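Local coordinates for putative metal-dependent isothiocyanate hydrolase SaxA (Pectobacterium carotovorum, PDB 6BRM), which probably hydrolyses isothiocyanates, plant defence compounds, at a two-zinc centre built on a metallo-beta-lactamase-type fold, at residues A16-L21 / F115-T120; L185-A190 / I217-M222; A233-F238 / D246-P251. All coordinates share one frame; numbering follows the deposited sequence.

Interaction 1: residues A16-L21 / F115-T120; sequences AGKKFL and FVDGLT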
ATOM      1  N   ALA B  16       8.926   0.109  27.624  1.00 53.96           N
ATOM      2  CA  ALA B  16       9.584   1.347  28.071  1.00 52.46           C
ATOM      3  C   ALA B  16       8.933   1.968  29.314  1.00 51.77           C
ATOM      4  O   ALA B  16       8.735   3.186  29.395  1.00 52.84           O
ATOM      5  CB  ALA B  16       9.658   2.355  26.925  1.00 53.48           C
ATOM      6  N   GLY B  17       8.617   1.113  30.284  1.00 51.00           N
ATOM      7  CA  GLY B  17       7.971   1.529  31.524  1.00 49.89           C
ATOM      8  C   GLY B  17       6.519   1.952  31.396  1.00 49.24           C
ATOM      9  O   GLY B  17       6.006   2.621  32.287  1.00 48.37           O
ATOM     10  N   LYS B  18       5.858   1.555  30.303  1.00 51.90           N
ATOM     11  CA  LYS B  18       4.451   1.895  30.035  1.00 52.98           C
ATOM     12  C   LYS B  18       3.717   0.641  29.581  1.00 52.88           C
ATOM     13  O   LYS B  18       4.301  -0.192  28.891  1.00 53.06           O
ATOM     14  CB  LYS B  18       4.336   2.958  28.936  1.00 53.99           C
ATOM     15  CG  LYS B  18       5.095   4.250  29.200  1.00 55.37           C
ATOM     16  CD  LYS B  18       4.542   5.017  30.397  1.00 56.57           C
ATOM     17  CE  LYS B  18       5.257   6.348  30.606  1.00 57.72           C
ATOM     18  NZ  LYS B  18       6.745   6.235  30.604  1.00 58.99           N
ATOM     19  N   LYS B  19       2.445   0.518  29.967  1.00 53.31           N
ATOM     20  CA  LYS B  19       1.594  -0.612  29.574  1.00 52.82           C
ATOM     21  C   LYS B  19       0.517  -0.171  28.583  1.00 51.58           C
ATOM     22  O   LYS B  19      -0.107   0.875  28.765  1.00 50.65           O
ATOM     23  CB  LYS B  19       0.916  -1.221  30.798  1.00 54.84           C
ATOM     24  CG  LYS B  19       1.857  -1.949  31.743  1.00 57.13           C
ATOM     25  CD  LYS B  19       1.086  -2.749  32.786  1.00 58.34           C
ATOM     26  CE  LYS B  19       0.555  -4.061  32.219  1.00 59.62           C
ATOM     27  NZ  LYS B  19      -0.236  -4.838  33.213  1.00 60.85           N
ATOM     28  N   PHE B  20       0.306  -0.981  27.546  1.00 50.65           N
ATOM     29  CA  PHE B  20      -0.739  -0.749  26.548  1.00 48.66           C
ATOM     30  C   PHE B  20      -1.618  -1.982  26.441  1.00 49.41           C
ATOM     31  O   PHE B  20      -1.162  -3.092  26.713  1.00 50.06           O
ATOM     32  CB  PHE B  20      -0.128  -0.472  25.170  1.00 47.72           C
ATOM     33  CG  PHE B  20       0.923   0.596  25.177  1.00 46.97           C
ATOM     34  CD1 PHE B  20       0.566   1.937  25.285  1.00 47.09           C
ATOM     35  CD2 PHE B  20       2.267   0.267  25.085  1.00 46.26           C
ATOM     36  CE1 PHE B  20       1.532   2.931  25.294  1.00 46.05           C
ATOM     37  CE2 PHE B  20       3.239   1.256  25.094  1.00 47.09           C
ATOM     38  CZ  PHE B  20       2.871   2.589  25.198  1.00 47.06           C
ATOM     39  N   LEU B  21      -2.873  -1.773  26.045  1.00 48.27           N
ATOM     40  CA  LEU B  21      -3.791  -2.850  25.689  1.00 47.16           C
ATOM     41  C   LEU B  21      -4.186  -2.629  24.234  1.00 47.71           C
ATOM     42  O   LEU B  21      -4.928  -1.697  23.931  1.00 46.98           O
ATOM     43  CB  LEU B  21      -5.019  -2.830  26.611  1.00 46.59           C
ATOM     44  CG  LEU B  21      -6.212  -3.758  26.331  1.00 46.17           C
ATOM     45  CD1 LEU B  21      -5.827  -5.229  26.297  1.00 45.48           C
ATOM     46  CD2 LEU B  21      -7.294  -3.522  27.374  1.00 46.53           C
ATOM     47  N   PHE B 115       7.492  10.762  21.219  1.00 45.91           N
ATOM     48  CA  PHE B 115       7.213  11.272  22.568  1.00 46.11           C
ATOM     49  C   PHE B 115       8.528  11.634  23.245  1.00 47.38           C
ATOM     50  O   PHE B 115       9.557  11.000  22.991  1.00 48.96           O
ATOM     51  CB  PHE B 115       6.435  10.241  23.393  1.00 44.31           C
ATOM     52  CG  PHE B 115       5.094   9.900  22.813  1.00 42.85           C
ATOM     53  CD1 PHE B 115       4.037  10.802  22.901  1.00 43.17           C
ATOM     54  CD2 PHE B 115       4.883   8.686  22.166  1.00 41.95           C
ATOM     55  CE1 PHE B 115       2.794  10.499  22.361  1.00 41.77           C
ATOM     56  CE2 PHE B 115       3.647   8.377  21.623  1.00 41.31           C
ATOM     57  CZ  PHE B 115       2.600   9.284  21.720  1.00 41.53           C
ATOM     58  N   VAL B 116       8.481  12.650  24.108  1.00 48.41           N
ATOM     59  CA  VAL B 116       9.691  13.250  24.700  1.00 49.74           C
ATOM     60  C   VAL B 116      10.500  12.259  25.561  1.00 50.28           C
ATOM     61  O   VAL B 116      11.726  12.342  25.623  1.00 50.75           O
ATOM     62  CB  VAL B 116       9.346  14.547  25.486  1.00 49.81           C
ATOM     63  CG1 VAL B 116       8.624  14.243  26.797  1.00 49.72           C
ATOM     64  CG2 VAL B 116      10.595  15.380  25.732  1.00 51.37           C
ATOM     65  N   ASP B 117       9.797  11.325  26.201  1.00 50.54           N
ATOM     66  CA  ASP B 117      10.386  10.172  26.901  1.00 49.69           C
ATOM     67  C   ASP B 117      11.444   9.397  26.097  1.00 47.05           C
ATOM     68  O   ASP B 117      12.368   8.827  26.680  1.00 46.56           O
ATOM     69  CB  ASP B 117       9.248   9.213  27.301  1.00 52.41           C
ATOM     70  CG  ASP B 117       9.747   7.905  27.883  1.00 52.79           C
ATOM     71  OD1 ASP B 117      10.502   7.961  28.878  1.00 52.78           O
ATOM     72  OD2 ASP B 117       9.391   6.832  27.337  1.00 51.83           O
ATOM     73  N   GLY B 118      11.294   9.366  24.772  1.00 46.39           N
ATOM     74  CA  GLY B 118      12.165   8.589  23.881  1.00 44.39           C
ATOM     75  C   GLY B 118      11.408   7.508  23.126  1.00 43.47           C
ATOM     76  O   GLY B 118      11.950   6.905  22.202  1.00 44.49           O
ATOM     77  N   LEU B 119      10.161   7.249  23.526  1.00 42.54           N
ATOM     78  CA  LEU B 119       9.307   6.276  22.849  1.00 41.07           C
ATOM     79  C   LEU B 119       8.785   6.861  21.546  1.00 40.57           C
ATOM     80  O   LEU B 119       8.263   7.977  21.527  1.00 41.84           O
ATOM     81  CB  LEU B 119       8.124   5.887  23.745  1.00 39.71           C
ATOM     82  CG  LEU B 119       7.204   4.768  23.254  1.00 39.12           C
ATOM     83  CD1 LEU B 119       7.943   3.440  23.233  1.00 38.98           C
ATOM     84  CD2 LEU B 119       5.969   4.672  24.132  1.00 40.07           C
ATOM     85  N   THR B 120       8.921   6.091  20.472  1.00 40.21           N
ATOM     86  CA  THR B 120       8.391   6.448  19.163  1.00 41.35           C
ATOM     87  C   THR B 120       7.421   5.352  18.736  1.00 42.33           C
ATOM     88  O   THR B 120       7.740   4.167  18.866  1.00 43.44           O
ATOM     89  CB  THR B 120       9.521   6.563  18.120  1.00 41.87           C
ATOM     90  OG1 THR B 120      10.564   7.400  18.633  1.00 43.08           O
ATOM     91  CG2 THR B 120       9.007   7.151  16.818  1.00 41.94           C
TER
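Leu119 turns CG away from its backbone N (chi1 -174°), while Phe20 carries its ring anti to its own carbonyl carbon (chi1 -51°), and from these two settings the side chains reach for each other from opposite directions. Leu119 CD2 arrives at the rim of the ring, near its plane, and stands 3.9 Å from Phe20 CZ. The aromatic face is therefore not what the leucine covers. The second methyl of the same fork serves another partner: Leu119 CD1 lies 4.2 Å from Ala16 CB, so one leucine touches both the turn and the strand that follows it. Toward solvent the chemistry becomes polar and looser. Asp117 OD2 and Lys18 NZ face each other at 4.2 Å, too far for a salt bridge, though their opposite charges should still attract weakly.

No hydrogen bond crosses between the segments, and side chains carry nearly all of the contact. Each segment includes the turn of a beta hairpin. Ala16 and Gly17, both with positive phi, make a tight two-residue reversal consistent with a type I' turn. In 115-120, Gly118 N bonds to Phe115 O and Phe115 N to Leu119 O, a type I turn with a G1 bulge at Gly118. Leu119 also rests on Tyr15 of strand 10-15 and on His153, and the Phe20 ring meets Phe151 of strand 148-152, so the contact joins the 10-15/18-22 hairpin of one sheet to the 112-114/120-124 hairpin at the margin of the other.

Interaction 2: residues L185-A190 / I217-M222; sequences LNTGYA and IVASHM. With ZN (zinc ion), chain M.
Leu185 opens the pairing with strand 217-220: its N bonds to Val218 O at 3.0 Å, and its side chain crosses that of Ile217, with CD1 3.5 Å from Ile217 CG2. The strands run parallel, Leu185 lying beside Ala219 and Asn186 beside Ser220.

Asn186 points to the other face of the sheet from Leu185, the face that leads to the metal. Its CB packs 3.4 Å from His221 CB, and its amide crosses the imidazole with the two planes 41° apart, ND2 standing 3.4 Å from His221 CD2. The amide's polar partner is Asp164, which ND2 holds through OD1. As Asp164 binds both zinc ions, Asn186 is a second-shell residue that braces one ligand by a hydrogen bond and lies against another, His221.

Thr187 ends the strand pairing. Its N bonds to Ser220 O at 2.7 Å, and its OG1, turned between the backbone N and the carbonyl carbon (chi1 54°), adds a weak bond to the same oxygen. Met222, extended beyond CG, brings SD to 3.3 Å from Thr187 O and 3.6 Å from Thr187 OG1. Gly188 then packs its CA against the backbone of His221 and the CB of Met222.

His221 itself has left-handed backbone angles just past the end of its strand, and its ring sits anti to the backbone N (chi1 -158°), bringing NE2 to 2.2 Å from zinc. Asp71, His72, Asp164 and two waters complete that metal's shell. Placing zinc ligands just beyond the ends of strands, on loops at one edge of the sheets, is characteristic of the αβ/βα metallo-beta-lactamase fold, here with a dinuclear centre.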
ATOM      1  N   LEU B 185       2.514 -11.264  14.003  1.00 48.23           N
ATOM      2  CA  LEU B 185       1.600 -11.452  12.871  1.00 49.61           C
ATOM      3  C   LEU B 185       0.231 -11.953  13.319  1.00 51.19           C
ATOM      4  O   LEU B 185       0.122 -12.701  14.298  1.00 50.39           O
ATOM      5  CB  LEU B 185       2.181 -12.454  11.874  1.00 50.01           C
ATOM      6  CG  LEU B 185       3.613 -12.236  11.396  1.00 49.74           C
ATOM      7  CD1 LEU B 185       3.986 -13.328  10.410  1.00 49.71           C
ATOM      8  CD2 LEU B 185       3.798 -10.866  10.772  1.00 49.49           C
ATOM      9  N   ASN B 186      -0.799 -11.532  12.584  1.00 51.84           N
ATOM     10  CA  ASN B 186      -2.165 -12.023  12.757  1.00 51.08           C
ATOM     11  C   ASN B 186      -2.391 -13.174  11.775  1.00 52.07           C
ATOM     12  O   ASN B 186      -2.851 -12.961  10.651  1.00 53.23           O
ATOM     13  CB  ASN B 186      -3.166 -10.886  12.526  1.00 49.83           C
ATOM     14  CG  ASN B 186      -3.107  -9.824  13.615  1.00 49.97           C
ATOM     15  OD1 ASN B 186      -2.283  -9.890  14.532  1.00 49.09           O
ATOM     16  ND2 ASN B 186      -3.992  -8.840  13.522  1.00 48.54           N
ATOM     17  N   THR B 187      -2.046 -14.389  12.213  1.00 53.81           N
ATOM     18  CA  THR B 187      -2.042 -15.592  11.365  1.00 54.48           C
ATOM     19  C   THR B 187      -3.298 -16.455  11.569  1.00 56.45           C
ATOM     20  O   THR B 187      -3.217 -17.651  11.865  1.00 56.32           O
ATOM     21  CB  THR B 187      -0.783 -16.446  11.630  1.00 54.17           C
ATOM     22  OG1 THR B 187      -0.684 -16.728  13.030  1.00 54.45           O
ATOM     23  CG2 THR B 187       0.465 -15.721  11.184  1.00 54.36           C
ATOM     24  N   GLY B 188      -4.461 -15.837  11.398  1.00 57.31           N
ATOM     25  CA  GLY B 188      -5.737 -16.539  11.470  1.00 58.13           C
ATOM     26  C   GLY B 188      -6.082 -17.322  10.222  1.00 58.51           C
ATOM     27  O   GLY B 188      -6.752 -18.354  10.302  1.00 58.15           O
ATOM     28  N   TYR B 189      -5.625 -16.826   9.073  1.00 59.38           N
ATOM     29  CA  TYR B 189      -5.996 -17.359   7.758  1.00 59.23           C
ATOM     30  C   TYR B 189      -7.520 -17.392   7.566  1.00 59.09           C
ATOM     31  O   TYR B 189      -8.090 -18.387   7.107  1.00 61.96           O
ATOM     32  CB  TYR B 189      -5.347 -18.732   7.512  1.00 58.51           C
ATOM     33  CG  TYR B 189      -5.200 -19.087   6.043  1.00 59.50           C
ATOM     34  CD1 TYR B 189      -4.363 -18.343   5.206  1.00 59.41           C
ATOM     35  CD2 TYR B 189      -5.890 -20.169   5.486  1.00 59.72           C
ATOM     36  CE1 TYR B 189      -4.221 -18.662   3.860  1.00 59.87           C
ATOM     37  CE2 TYR B 189      -5.751 -20.497   4.141  1.00 59.14           C
ATOM     38  CZ  TYR B 189      -4.917 -19.741   3.332  1.00 59.34           C
ATOM     39  OH  TYR B 189      -4.778 -20.058   1.999  1.00 58.38           O
ATOM     40  N   ALA B 190      -8.170 -16.295   7.946  1.00 58.27           N
ATOM     41  CA  ALA B 190      -9.550 -16.043   7.560  1.00 58.84           C
ATOM     42  C   ALA B 190      -9.566 -15.814   6.056  1.00 58.93           C
ATOM     43  O   ALA B 190      -8.704 -15.112   5.526  1.00 57.33           O
ATOM     44  CB  ALA B 190     -10.108 -14.833   8.294  1.00 58.34           C
ATOM     45  N   ILE B 217       9.161 -14.491  15.049  1.00 52.85           N
ATOM     46  CA  ILE B 217       7.742 -14.281  14.739  1.00 52.11           C
ATOM     47  C   ILE B 217       6.862 -14.740  15.904  1.00 51.79           C
ATOM     48  O   ILE B 217       6.946 -15.892  16.325  1.00 52.99           O
ATOM     49  CB  ILE B 217       7.298 -15.034  13.456  1.00 51.10           C
ATOM     50  CG1 ILE B 217       8.336 -14.898  12.328  1.00 50.75           C
ATOM     51  CG2 ILE B 217       5.928 -14.544  12.993  1.00 50.60           C
ATOM     52  CD1 ILE B 217       8.745 -13.478  11.985  1.00 50.64           C
ATOM     53  N   VAL B 218       6.026 -13.835  16.410  1.00 51.72           N
ATOM     54  CA  VAL B 218       4.980 -14.177  17.379  1.00 51.44           C
ATOM     55  C   VAL B 218       3.649 -14.311  16.636  1.00 51.42           C
ATOM     56  O   VAL B 218       3.113 -13.323  16.130  1.00 51.24           O
ATOM     57  CB  VAL B 218       4.861 -13.111  18.492  1.00 52.47           C
ATOM     58  CG1 VAL B 218       3.711 -13.436  19.444  1.00 51.61           C
ATOM     59  CG2 VAL B 218       6.179 -12.990  19.250  1.00 52.90           C
ATOM     60  N   ALA B 219       3.127 -15.537  16.571  1.00 50.97           N
ATOM     61  CA  ALA B 219       1.841 -15.810  15.931  1.00 50.02           C
ATOM     62  C   ALA B 219       0.691 -15.379  16.838  1.00 49.98           C
ATOM     63  O   ALA B 219       0.784 -15.481  18.064  1.00 49.53           O
ATOM     64  CB  ALA B 219       1.724 -17.286  15.588  1.00 51.52           C
ATOM     65  N   SER B 220      -0.390 -14.899  16.222  1.00 48.77           N
ATOM     66  CA  SER B 220      -1.545 -14.358  16.943  1.00 48.01           C
ATOM     67  C   SER B 220      -2.764 -14.322  16.020  1.00 49.17           C
ATOM     68  O   SER B 220      -2.657 -14.659  14.842  1.00 50.29           O
ATOM     69  CB  SER B 220      -1.226 -12.951  17.469  1.00 47.86           C
ATOM     70  OG  SER B 220      -2.309 -12.393  18.204  1.00 46.85           O
ATOM     71  N   HIS B 221      -3.912 -13.927  16.570  1.00 49.78           N
ATOM     72  CA  HIS B 221      -5.169 -13.798  15.817  1.00 50.88           C
ATOM     73  C   HIS B 221      -5.678 -15.162  15.306  1.00 53.09           C
ATOM     74  O   HIS B 221      -6.112 -15.271  14.157  1.00 55.21           O
ATOM     75  CB  HIS B 221      -4.997 -12.778  14.668  1.00 49.44           C
ATOM     76  CG  HIS B 221      -6.278 -12.179  14.164  1.00 48.09           C
ATOM     77  ND1 HIS B 221      -7.333 -12.939  13.708  1.00 48.47           N
ATOM     78  CD2 HIS B 221      -6.652 -10.887  14.002  1.00 47.80           C
ATOM     79  CE1 HIS B 221      -8.311 -12.140  13.316  1.00 48.53           C
ATOM     80  NE2 HIS B 221      -7.920 -10.887  13.474  1.00 47.45           N
ATOM     81  N   MET B 222      -5.637 -16.191  16.158  1.00 54.09           N
ATOM     82  CA  MET B 222      -6.179 -17.520  15.802  1.00 55.66           C
ATOM     83  C   MET B 222      -6.745 -18.310  16.992  1.00 55.43           C
ATOM     84  O   MET B 222      -6.355 -18.084  18.137  1.00 53.04           O
ATOM     85  CB  MET B 222      -5.130 -18.349  15.052  1.00 56.72           C
ATOM     86  CG  MET B 222      -3.803 -18.531  15.764  1.00 57.41           C
ATOM     87  SD  MET B 222      -2.566 -19.294  14.690  1.00 57.68           S
ATOM     88  CE  MET B 222      -1.110 -19.099  15.710  1.00 58.62           C
TER
HETATM   89 ZN    ZN M 302      -9.303  -9.367  12.644  1.00 52.75          ZN
HETATM   90  O   HOH W   1     -11.127  -8.358  11.921  1.00 47.57           O
HETATM   91  O   HOH W   2      -9.786 -10.761  11.011  1.00 46.81           O

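Interaction 3: residues A233-F238 / D246-P251; sequences AELREF and DKILIP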
ATOM      1  N   ALA B 233      -1.691 -26.092  16.055  1.00 61.04           N
ATOM      2  CA  ALA B 233      -1.016 -27.340  15.686  1.00 59.96           C
ATOM      3  C   ALA B 233      -0.522 -27.369  14.238  1.00 58.86           C
ATOM      4  O   ALA B 233       0.547 -27.912  13.968  1.00 60.53           O
ATOM      5  CB  ALA B 233      -1.935 -28.527  15.949  1.00 60.00           C
ATOM      6  N   GLU B 234      -1.298 -26.792  13.319  1.00 58.11           N
ATOM      7  CA  GLU B 234      -0.919 -26.735  11.904  1.00 58.81           C
ATOM      8  C   GLU B 234       0.293 -25.829  11.661  1.00 58.90           C
ATOM      9  O   GLU B 234       1.171 -26.181  10.873  1.00 58.95           O
ATOM     10  CB  GLU B 234      -2.091 -26.266  11.030  1.00 59.99           C
ATOM     11  CG  GLU B 234      -1.911 -26.591   9.548  1.00 62.47           C
ATOM     12  CD  GLU B 234      -2.818 -25.800   8.615  1.00 63.85           C
ATOM     13  OE1 GLU B 234      -3.812 -25.198   9.077  1.00 66.69           O
ATOM     14  OE2 GLU B 234      -2.529 -25.789   7.397  1.00 62.15           O
ATOM     15  N   LEU B 235       0.326 -24.669  12.319  1.00 58.92           N
ATOM     16  CA  LEU B 235       1.428 -23.708  12.158  1.00 60.84           C
ATOM     17  C   LEU B 235       2.743 -24.224  12.744  1.00 62.92           C
ATOM     18  O   LEU B 235       3.809 -23.978  12.176  1.00 63.45           O
ATOM     19  CB  LEU B 235       1.079 -22.355  12.793  1.00 60.87           C
ATOM     20  CG  LEU B 235       2.060 -21.196  12.551  1.00 59.62           C
ATOM     21  CD1 LEU B 235       2.081 -20.787  11.085  1.00 59.10           C
ATOM     22  CD2 LEU B 235       1.715 -20.005  13.432  1.00 59.30           C
ATOM     23  N   ARG B 236       2.664 -24.914  13.883  1.00 65.04           N
ATOM     24  CA  ARG B 236       3.827 -25.590  14.462  1.00 66.61           C
ATOM     25  C   ARG B 236       4.323 -26.710  13.542  1.00 69.15           C
ATOM     26  O   ARG B 236       5.527 -26.842  13.319  1.00 70.94           O
ATOM     27  CB  ARG B 236       3.502 -26.140  15.852  1.00 67.38           C
ATOM     28  CG  ARG B 236       4.695 -26.758  16.577  1.00 68.52           C
ATOM     29  CD  ARG B 236       4.689 -26.409  18.059  1.00 69.48           C
ATOM     30  NE  ARG B 236       5.052 -25.006  18.288  1.00 69.95           N
ATOM     31  CZ  ARG B 236       4.831 -24.316  19.413  1.00 70.62           C
ATOM     32  NH1 ARG B 236       4.229 -24.869  20.470  1.00 70.75           N
ATOM     33  NH2 ARG B 236       5.215 -23.045  19.479  1.00 71.12           N
ATOM     34  N   GLU B 237       3.388 -27.496  13.004  1.00 71.63           N
ATOM     35  CA  GLU B 237       3.699 -28.543  12.015  1.00 73.86           C
ATOM     36  C   GLU B 237       4.337 -27.967  10.738  1.00 75.26           C
ATOM     37  O   GLU B 237       5.223 -28.589  10.148  1.00 76.49           O
ATOM     38  CB  GLU B 237       2.429 -29.338  11.672  1.00 75.17           C
ATOM     39  CG  GLU B 237       2.640 -30.573  10.801  1.00 76.35           C
ATOM     40  CD  GLU B 237       1.353 -31.335  10.516  1.00 77.60           C
ATOM     41  OE1 GLU B 237       1.392 -32.269   9.687  1.00 79.96           O
ATOM     42  OE2 GLU B 237       0.299 -31.010  11.109  1.00 78.39           O
ATOM     43  N   PHE B 238       3.881 -26.785  10.325  1.00 75.57           N
ATOM     44  CA  PHE B 238       4.477 -26.053   9.204  1.00 75.92           C
ATOM     45  C   PHE B 238       5.873 -25.515   9.531  1.00 75.71           C
ATOM     46  O   PHE B 238       6.752 -25.519   8.668  1.00 75.54           O
ATOM     47  CB  PHE B 238       3.563 -24.895   8.785  1.00 75.69           C
ATOM     48  CG  PHE B 238       4.000 -24.195   7.527  1.00 73.86           C
ATOM     49  CD1 PHE B 238       3.676 -24.718   6.278  1.00 72.49           C
ATOM     50  CD2 PHE B 238       4.727 -23.007   7.588  1.00 73.11           C
ATOM     51  CE1 PHE B 238       4.072 -24.073   5.114  1.00 72.29           C
ATOM     52  CE2 PHE B 238       5.126 -22.358   6.427  1.00 72.72           C
ATOM     53  CZ  PHE B 238       4.798 -22.891   5.189  1.00 72.79           C
ATOM     54  N   ASP B 246      11.894 -23.142  16.222  1.00 73.32           N
ATOM     55  CA  ASP B 246      12.318 -22.343  17.392  1.00 75.05           C
ATOM     56  C   ASP B 246      12.382 -20.822  17.157  1.00 74.46           C
ATOM     57  O   ASP B 246      12.664 -20.067  18.091  1.00 76.24           O
ATOM     58  CB  ASP B 246      13.648 -22.866  17.980  1.00 75.62           C
ATOM     59  CG  ASP B 246      14.814 -22.793  17.001  1.00 77.76           C
ATOM     60  OD1 ASP B 246      14.580 -22.712  15.774  1.00 80.19           O
ATOM     61  OD2 ASP B 246      15.972 -22.837  17.467  1.00 78.27           O
ATOM     62  N   LYS B 247      12.121 -20.382  15.922  1.00 72.26           N
ATOM     63  CA  LYS B 247      11.954 -18.956  15.599  1.00 70.41           C
ATOM     64  C   LYS B 247      10.487 -18.510  15.479  1.00 68.86           C
ATOM     65  O   LYS B 247      10.217 -17.307  15.482  1.00 69.75           O
ATOM     66  CB  LYS B 247      12.707 -18.603  14.311  1.00 71.19           C
ATOM     67  CG  LYS B 247      14.195 -18.386  14.521  1.00 71.94           C
ATOM     68  CD  LYS B 247      14.877 -17.897  13.253  1.00 72.92           C
ATOM     69  CE  LYS B 247      16.241 -17.296  13.561  1.00 74.01           C
ATOM     70  NZ  LYS B 247      16.151 -15.967  14.237  1.00 74.11           N
ATOM     71  N   ILE B 248       9.554 -19.458  15.355  1.00 66.55           N
ATOM     72  CA  ILE B 248       8.117 -19.145  15.333  1.00 64.84           C
ATOM     73  C   ILE B 248       7.520 -19.380  16.726  1.00 63.54           C
ATOM     74  O   ILE B 248       7.250 -20.520  17.114  1.00 62.87           O
ATOM     75  CB  ILE B 248       7.346 -19.981  14.273  1.00 64.02           C
ATOM     76  CG1 ILE B 248       8.072 -19.985  12.916  1.00 63.23           C
ATOM     77  CG2 ILE B 248       5.917 -19.471  14.114  1.00 63.57           C
ATOM     78  CD1 ILE B 248       8.523 -18.630  12.419  1.00 63.85           C
ATOM     79  N   LEU B 249       7.335 -18.293  17.473  1.00 62.74           N
ATOM     80  CA  LEU B 249       6.645 -18.335  18.764  1.00 62.85           C
ATOM     81  C   LEU B 249       5.135 -18.406  18.530  1.00 64.13           C
ATOM     82  O   LEU B 249       4.583 -17.594  17.787  1.00 64.28           O
ATOM     83  CB  LEU B 249       6.992 -17.111  19.624  1.00 62.91           C
ATOM     84  CG  LEU B 249       8.228 -17.189  20.533  1.00 62.62           C
ATOM     85  CD1 LEU B 249       7.942 -18.043  21.761  1.00 62.89           C
ATOM     86  CD2 LEU B 249       9.450 -17.707  19.790  1.00 61.94           C
ATOM     87  N   ILE B 250       4.482 -19.386  19.156  1.00 64.41           N
ATOM     88  CA  ILE B 250       3.036 -19.581  19.028  1.00 65.55           C
ATOM     89  C   ILE B 250       2.459 -19.703  20.444  1.00 66.56           C
ATOM     90  O   ILE B 250       2.232 -20.810  20.937  1.00 68.40           O
ATOM     91  CB  ILE B 250       2.677 -20.823  18.169  1.00 65.30           C
ATOM     92  CG1 ILE B 250       3.565 -20.918  16.921  1.00 65.46           C
ATOM     93  CG2 ILE B 250       1.215 -20.758  17.747  1.00 64.82           C
ATOM     94  CD1 ILE B 250       3.376 -22.193  16.128  1.00 66.07           C
ATOM     95  N   PRO B 251       2.219 -18.555  21.106  1.00 67.32           N
ATOM     96  CA  PRO B 251       1.881 -18.572  22.525  1.00 67.73           C
ATOM     97  C   PRO B 251       0.448 -19.019  22.799  1.00 67.22           C
ATOM     98  O   PRO B 251      -0.445 -18.812  21.969  1.00 67.25           O
ATOM     99  CB  PRO B 251       2.043 -17.107  22.922  1.00 67.90           C
ATOM    100  CG  PRO B 251       1.602 -16.370  21.704  1.00 67.50           C
ATOM    101  CD  PRO B 251       2.076 -17.201  20.539  1.00 67.52           C
TER
HETATM  102  O   HOH W   3       6.926 -23.312  16.786  1.00 42.40           O
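Ile248 is the first residue of segment 246-251 to meet the helix, its CG2 lying 4.3 Å from Leu235 CD2. Its backbone makes the polar link of the contact. Ile248 O accepts from a water at 2.8 Å, and that water in turn accepts from Arg236 NE at 2.9 Å, lying in the guanidinium plane at its edge. The water links the segments, which share no direct hydrogen bond.

Leu249 points away from the helix, and Ile250, two residues on from Ile248, again faces it. Ile250 buries more surface here than any other residue of the pair. CG1 anti to the carbonyl carbon (chi1 -43°) and an extended chi2 (173°) carry CD1 to the helix, where it rests against two successive residues, 3.8 Å from Leu235 CD2 and 3.6 Å from Arg236 N. The arginine chain bends at chi2 and chi3 and slides past the isoleucine in the opposite direction, so that NH2 ends 3.6 Å from Ile250 CB. A long polar side chain thus lids the apolar contact on its exposed side.

Strand 216-220, helix 232-241 and strand 248-249 form a beta-alpha-beta unit, and this contact packs the helix against the last strand of the unit and Ile250 just beyond it. Leu235 also packs on Met222 and on Thr205 of helix 203-211, while Ile248 lies against Thr205 and Leu209 of that same helix.

How the interactions relate
Interactions 2 and 3 adjoin and share one sheet, their centres 10 Å apart. Strand 216-220 pairs with 182-186 on one flank and 248-249 on the other, and Ala219 CB meets Leu235 CD2 of the helix at 3.5 Å. Interaction 2 is fully buried, bound by backbone hydrogen bonds and crowned by a metal ligand. Interaction 3 is mainly apolar packing of a helix on a short strand and the residue just after it, fringed by one water and an exposed arginine. Interaction 1 stands apart, its centre 25 Å from that of interaction 2 and 30 Å from that of interaction 3. It links two hairpins near the surface through a few side chains and a pair of opposite charges too far apart for a salt bridge.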